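Local atomic coordinates of trehalose-6-phosphate phosphatase (Candida albicans, PDB entry 5DXI), a protein that is a phosphatase of the HAD superfamily that binds a magnesium ion and, in this structure, beryllium trifluoride. Residues Asp110-Tyr124 with Lys158-Tyr171. Numbering follows the deposited sequence.
Sequences DMSWQEKVDDIFKYY and KCMKELNDTVAKEY
The phenol ring of Tyr171 lies against Ser112 and Trp113, with CB of Trp113 over the centre of one face, 3.5 Å from the ring centroid. The indole turns its edge to the same ring, an edge-to-face pair with planes 66° apart. Tyr171 OH donates to Ser112 OG (2.9 Å) and accepts from Lys116 NZ, so two bonds fix the ring's hydroxyl. The extended chain of Lys116 crosses Glu170 at about a right angle and closes a salt bridge, NZ to OE2 3.0 Å.

At the other end, Tyr124 stands over Cys159, whose CB sits 3.6 Å from the ring centroid, nearly on the normal. Tyr124 OH donates to Glu162 OE1 over 2.7 Å, almost along the C-O axis. With SG anti to the backbone N (chi1 -178°), Cys159 also brings its sulfur to the edge of the Phe121 ring. Between these ends Ile120 packs as a knob among Cys159, Glu162, Leu163 and Val167, its CD1 3.6 Å from Leu163 CD2, and Val167 in turn fills the hole between Trp113, Lys116, Val117 and Ile120.

Helices 113-124 and 158-165 run nearly antiparallel (157°), their axes 10.7 Å apart at closest approach. Together they form the helical layer on the four-stranded antiparallel sheet of the cap, the module that many HAD phosphatases insert into the Rossmann-like core. Trp113 reaches Val184 and Pro186 of that sheet, Leu163 touches Val175, and Phe121 meets the ring of Trp142.

Asp110 OD1 accepts from Ser112 N, closing an Asx turn, and also from Ser112 OG, which orients that hydroxyl beside Tyr171. Thr166 OG1, beside Ile120 CD1, donates back to Glu162 O (2.7 Å) at the break between helix 158-165 and the short helix 167-170.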
# COMPACT_ATOMS: atom_id res chain seq x y z
N ASP A 110 4.61 17.90 -13.46
CA ASP A 110 3.88 19.15 -13.35
C ASP A 110 2.95 19.14 -12.12
O ASP A 110 2.10 18.25 -11.99
CB ASP A 110 3.09 19.40 -14.64
CG ASP A 110 2.16 20.61 -14.57
OD1 ASP A 110 2.36 21.51 -13.72
OD2 ASP A 110 1.22 20.66 -15.38
N MET A 111 3.10 20.14 -11.26
CA MET A 111 2.34 20.22 -10.01
C MET A 111 1.25 21.29 -10.01
O MET A 111 0.66 21.57 -8.97
CB MET A 111 3.30 20.46 -8.84
CG MET A 111 4.23 19.29 -8.57
SD MET A 111 3.27 17.83 -8.14
CE MET A 111 4.37 16.50 -8.64
N SER A 112 0.96 21.88 -11.16
CA SER A 112 0.06 23.02 -11.19
C SER A 112 -1.40 22.63 -10.97
O SER A 112 -2.26 23.48 -10.75
CB SER A 112 0.21 23.79 -12.52
OG SER A 112 -0.20 23.00 -13.62
N TRP A 113 -1.68 21.34 -11.00
CA TRP A 113 -3.01 20.84 -10.70
C TRP A 113 -3.38 20.99 -9.22
O TRP A 113 -4.56 21.06 -8.88
CB TRP A 113 -3.13 19.37 -11.11
CG TRP A 113 -2.06 18.50 -10.53
CD1 TRP A 113 -0.85 18.21 -11.09
CD2 TRP A 113 -2.09 17.83 -9.27
NE1 TRP A 113 -0.12 17.39 -10.25
CE2 TRP A 113 -0.87 17.14 -9.13
CE3 TRP A 113 -3.04 17.73 -8.24
CZ2 TRP A 113 -0.57 16.36 -8.01
CZ3 TRP A 113 -2.74 16.96 -7.13
CH2 TRP A 113 -1.52 16.28 -7.03
N GLN A 114 -2.37 21.08 -8.35
CA GLN A 114 -2.58 21.03 -6.91
C GLN A 114 -3.54 22.11 -6.41
O GLN A 114 -4.45 21.83 -5.63
CB GLN A 114 -1.23 21.15 -6.16
CG GLN A 114 -0.41 19.88 -6.21
CD GLN A 114 0.90 19.99 -5.47
OE1 GLN A 114 1.56 21.03 -5.49
NE2 GLN A 114 1.31 18.90 -4.82
N GLU A 115 -3.33 23.34 -6.87
CA GLU A 115 -4.18 24.44 -6.41
C GLU A 115 -5.60 24.32 -6.91
O GLU A 115 -6.53 24.71 -6.22
CB GLU A 115 -3.58 25.78 -6.82
CG GLU A 115 -2.27 26.07 -6.12
CD GLU A 115 -2.39 25.97 -4.60
OE1 GLU A 115 -3.39 26.46 -4.03
OE2 GLU A 115 -1.48 25.35 -3.98
N LYS A 116 -5.77 23.76 -8.10
CA LYS A 116 -7.11 23.56 -8.62
C LYS A 116 -7.84 22.50 -7.81
O LYS A 116 -9.02 22.65 -7.50
CB LYS A 116 -7.07 23.21 -10.10
CG LYS A 116 -6.60 24.38 -10.96
CD LYS A 116 -6.47 24.04 -12.43
CE LYS A 116 -5.98 25.25 -13.22
NZ LYS A 116 -5.60 24.88 -14.62
N VAL A 117 -7.14 21.42 -7.46
CA VAL A 117 -7.72 20.40 -6.60
C VAL A 117 -8.02 20.98 -5.21
O VAL A 117 -9.08 20.74 -4.65
CB VAL A 117 -6.79 19.17 -6.49
CG1 VAL A 117 -7.25 18.23 -5.38
CG2 VAL A 117 -6.74 18.44 -7.83
N ASP A 118 -7.07 21.75 -4.69
CA ASP A 118 -7.21 22.40 -3.39
C ASP A 118 -8.46 23.28 -3.36
O ASP A 118 -9.26 23.19 -2.43
CB ASP A 118 -5.97 23.25 -3.10
CG ASP A 118 -5.82 23.61 -1.62
OD1 ASP A 118 -6.56 23.06 -0.78
OD2 ASP A 118 -4.95 24.44 -1.31
N ASP A 119 -8.62 24.12 -4.38
CA ASP A 119 -9.79 24.98 -4.53
C ASP A 119 -11.08 24.17 -4.52
O ASP A 119 -12.06 24.55 -3.89
CB ASP A 119 -9.70 25.80 -5.81
CG ASP A 119 -8.69 26.93 -5.71
OD1 ASP A 119 -8.18 27.16 -4.60
OD2 ASP A 119 -8.41 27.57 -6.74
N ILE A 120 -11.08 23.05 -5.22
CA ILE A 120 -12.27 22.23 -5.29
C ILE A 120 -12.55 21.60 -3.92
O ILE A 120 -13.70 21.56 -3.47
CB ILE A 120 -12.13 21.15 -6.39
CG1 ILE A 120 -12.11 21.83 -7.76
CG2 ILE A 120 -13.26 20.13 -6.30
CD1 ILE A 120 -11.74 20.92 -8.92
N PHE A 121 -11.50 21.14 -3.24
CA PHE A 121 -11.61 20.55 -1.91
C PHE A 121 -12.12 21.58 -0.90
O PHE A 121 -12.88 21.24 0.01
CB PHE A 121 -10.27 19.97 -1.44
CG PHE A 121 -9.98 18.58 -1.98
CD1 PHE A 121 -10.98 17.81 -2.56
CD2 PHE A 121 -8.69 18.04 -1.90
CE1 PHE A 121 -10.71 16.54 -3.06
CE2 PHE A 121 -8.41 16.76 -2.39
CZ PHE A 121 -9.42 16.01 -2.97
N LYS A 122 -11.68 22.83 -1.04
CA LYS A 122 -12.13 23.87 -0.12
C LYS A 122 -13.64 24.10 -0.22
O LYS A 122 -14.32 24.30 0.80
CB LYS A 122 -11.38 25.18 -0.39
CG LYS A 122 -9.98 25.22 0.22
CD LYS A 122 -9.26 26.51 -0.13
CE LYS A 122 -7.99 26.66 0.67
NZ LYS A 122 -7.11 27.72 0.11
N TYR A 123 -14.17 24.04 -1.43
CA TYR A 123 -15.61 24.16 -1.66
C TYR A 123 -16.39 23.04 -0.97
O TYR A 123 -17.40 23.30 -0.31
CB TYR A 123 -15.91 24.17 -3.16
CG TYR A 123 -17.39 24.12 -3.50
CD1 TYR A 123 -18.15 25.28 -3.56
CD2 TYR A 123 -18.00 22.91 -3.81
CE1 TYR A 123 -19.50 25.23 -3.89
CE2 TYR A 123 -19.35 22.85 -4.14
CZ TYR A 123 -20.09 24.01 -4.18
OH TYR A 123 -21.43 23.96 -4.51
N TYR A 124 -15.94 21.80 -1.13
CA TYR A 124 -16.68 20.68 -0.56
C TYR A 124 -16.43 20.57 0.94
O TYR A 124 -17.27 20.04 1.66
CB TYR A 124 -16.33 19.38 -1.28
CG TYR A 124 -16.96 19.31 -2.65
CD1 TYR A 124 -18.27 18.88 -2.81
CD2 TYR A 124 -16.26 19.70 -3.78
CE1 TYR A 124 -18.86 18.82 -4.05
CE2 TYR A 124 -16.84 19.64 -5.03
CZ TYR A 124 -18.14 19.21 -5.16
OH TYR A 124 -18.72 19.15 -6.41
N LYS A 158 -20.08 13.81 -5.45
CA LYS A 158 -20.16 14.87 -6.44
C LYS A 158 -18.85 15.65 -6.49
O LYS A 158 -18.57 16.35 -7.47
CB LYS A 158 -21.36 15.78 -6.16
CG LYS A 158 -22.67 14.98 -6.13
CD LYS A 158 -23.45 15.08 -7.45
CE LYS A 158 -23.76 13.69 -8.05
NZ LYS A 158 -24.23 12.69 -7.04
N CYS A 159 -18.04 15.54 -5.45
CA CYS A 159 -16.68 16.03 -5.52
C CYS A 159 -15.90 15.15 -6.50
O CYS A 159 -15.16 15.65 -7.34
CB CYS A 159 -16.01 16.04 -4.15
SG CYS A 159 -14.31 16.69 -4.18
N MET A 160 -16.10 13.84 -6.40
CA MET A 160 -15.47 12.86 -7.28
C MET A 160 -15.78 13.14 -8.74
O MET A 160 -14.90 13.12 -9.60
CB MET A 160 -15.94 11.45 -6.93
CG MET A 160 -15.35 10.86 -5.66
SD MET A 160 -13.61 10.42 -5.85
CE MET A 160 -13.72 9.35 -7.31
N LYS A 161 -17.06 13.38 -9.00
CA LYS A 161 -17.55 13.70 -10.33
C LYS A 161 -16.89 14.95 -10.89
O LYS A 161 -16.43 14.96 -12.03
CB LYS A 161 -19.08 13.88 -10.28
CG LYS A 161 -19.74 14.24 -11.60
CD LYS A 161 -19.57 13.14 -12.64
CE LYS A 161 -20.40 13.43 -13.89
NZ LYS A 161 -20.07 12.49 -14.99
N GLU A 162 -16.84 16.00 -10.08
CA GLU A 162 -16.33 17.29 -10.53
C GLU A 162 -14.84 17.25 -10.83
O GLU A 162 -14.39 17.82 -11.82
CB GLU A 162 -16.61 18.37 -9.49
CG GLU A 162 -15.90 19.68 -9.79
CD GLU A 162 -16.38 20.83 -8.93
OE1 GLU A 162 -17.36 20.64 -8.18
OE2 GLU A 162 -15.76 21.91 -9.00
N LEU A 163 -14.07 16.60 -9.96
CA LEU A 163 -12.63 16.45 -10.17
C LEU A 163 -12.38 15.70 -11.47
O LEU A 163 -11.53 16.10 -12.27
CB LEU A 163 -11.98 15.71 -9.00
CG LEU A 163 -11.87 16.51 -7.71
CD1 LEU A 163 -11.53 15.59 -6.55
CD2 LEU A 163 -10.80 17.58 -7.87
N ASN A 164 -13.16 14.64 -11.68
CA ASN A 164 -13.02 13.77 -12.83
C ASN A 164 -13.45 14.44 -14.14
O ASN A 164 -13.02 14.04 -15.22
CB ASN A 164 -13.82 12.49 -12.63
CG ASN A 164 -13.05 11.43 -11.85
OD1 ASN A 164 -11.84 11.30 -12.01
ND2 ASN A 164 -13.75 10.67 -11.03
N ASP A 165 -14.29 15.46 -14.05
CA ASP A 165 -14.75 16.18 -15.24
C ASP A 165 -13.89 17.39 -15.57
O ASP A 165 -13.93 17.89 -16.69
CB ASP A 165 -16.20 16.63 -15.07
CG ASP A 165 -17.19 15.48 -15.21
OD1 ASP A 165 -16.92 14.52 -15.98
OD2 ASP A 165 -18.23 15.53 -14.52
N THR A 166 -13.10 17.84 -14.59
CA THR A 166 -12.26 19.02 -14.79
C THR A 166 -10.77 18.68 -14.72
O THR A 166 -10.14 18.43 -15.75
CB THR A 166 -12.58 20.11 -13.75
OG1 THR A 166 -12.45 19.58 -12.42
CG2 THR A 166 -14.00 20.63 -13.94
N VAL A 167 -10.22 18.69 -13.51
CA VAL A 167 -8.79 18.48 -13.30
C VAL A 167 -8.28 17.20 -13.95
O VAL A 167 -7.21 17.20 -14.56
CB VAL A 167 -8.46 18.44 -11.79
CG1 VAL A 167 -6.97 18.21 -11.57
CG2 VAL A 167 -8.90 19.73 -11.11
N ALA A 168 -9.04 16.12 -13.84
CA ALA A 168 -8.56 14.83 -14.35
C ALA A 168 -8.58 14.78 -15.88
O ALA A 168 -7.93 13.93 -16.49
CB ALA A 168 -9.39 13.69 -13.77
N LYS A 169 -9.30 15.72 -16.49
CA LYS A 169 -9.28 15.86 -17.94
C LYS A 169 -8.09 16.71 -18.38
O LYS A 169 -7.43 16.41 -19.37
CB LYS A 169 -10.58 16.50 -18.45
CG LYS A 169 -11.85 15.69 -18.18
CD LYS A 169 -12.05 14.62 -19.22
CE LYS A 169 -13.22 13.71 -18.87
NZ LYS A 169 -14.52 14.33 -19.22
N GLU A 170 -7.80 17.76 -17.61
CA GLU A 170 -6.74 18.69 -17.95
C GLU A 170 -5.34 18.19 -17.59
O GLU A 170 -4.36 18.57 -18.22
CB GLU A 170 -6.98 20.04 -17.27
CG GLU A 170 -6.02 21.13 -17.75
CD GLU A 170 -6.18 22.43 -16.97
OE1 GLU A 170 -7.10 22.50 -16.12
OE2 GLU A 170 -5.37 23.35 -17.20
N TYR A 171 -5.25 17.37 -16.55
CA TYR A 171 -3.95 16.83 -16.11
C TYR A 171 -3.99 15.32 -16.08
O TYR A 171 -5.06 14.73 -16.03
CB TYR A 171 -3.57 17.34 -14.72
CG TYR A 171 -3.44 18.83 -14.59
CD1 TYR A 171 -2.20 19.45 -14.69
CD2 TYR A 171 -4.55 19.63 -14.36
CE1 TYR A 171 -2.07 20.81 -14.57
CE2 TYR A 171 -4.43 21.00 -14.22
CZ TYR A 171 -3.19 21.59 -14.33
OH TYR A 171 -3.08 22.95 -14.20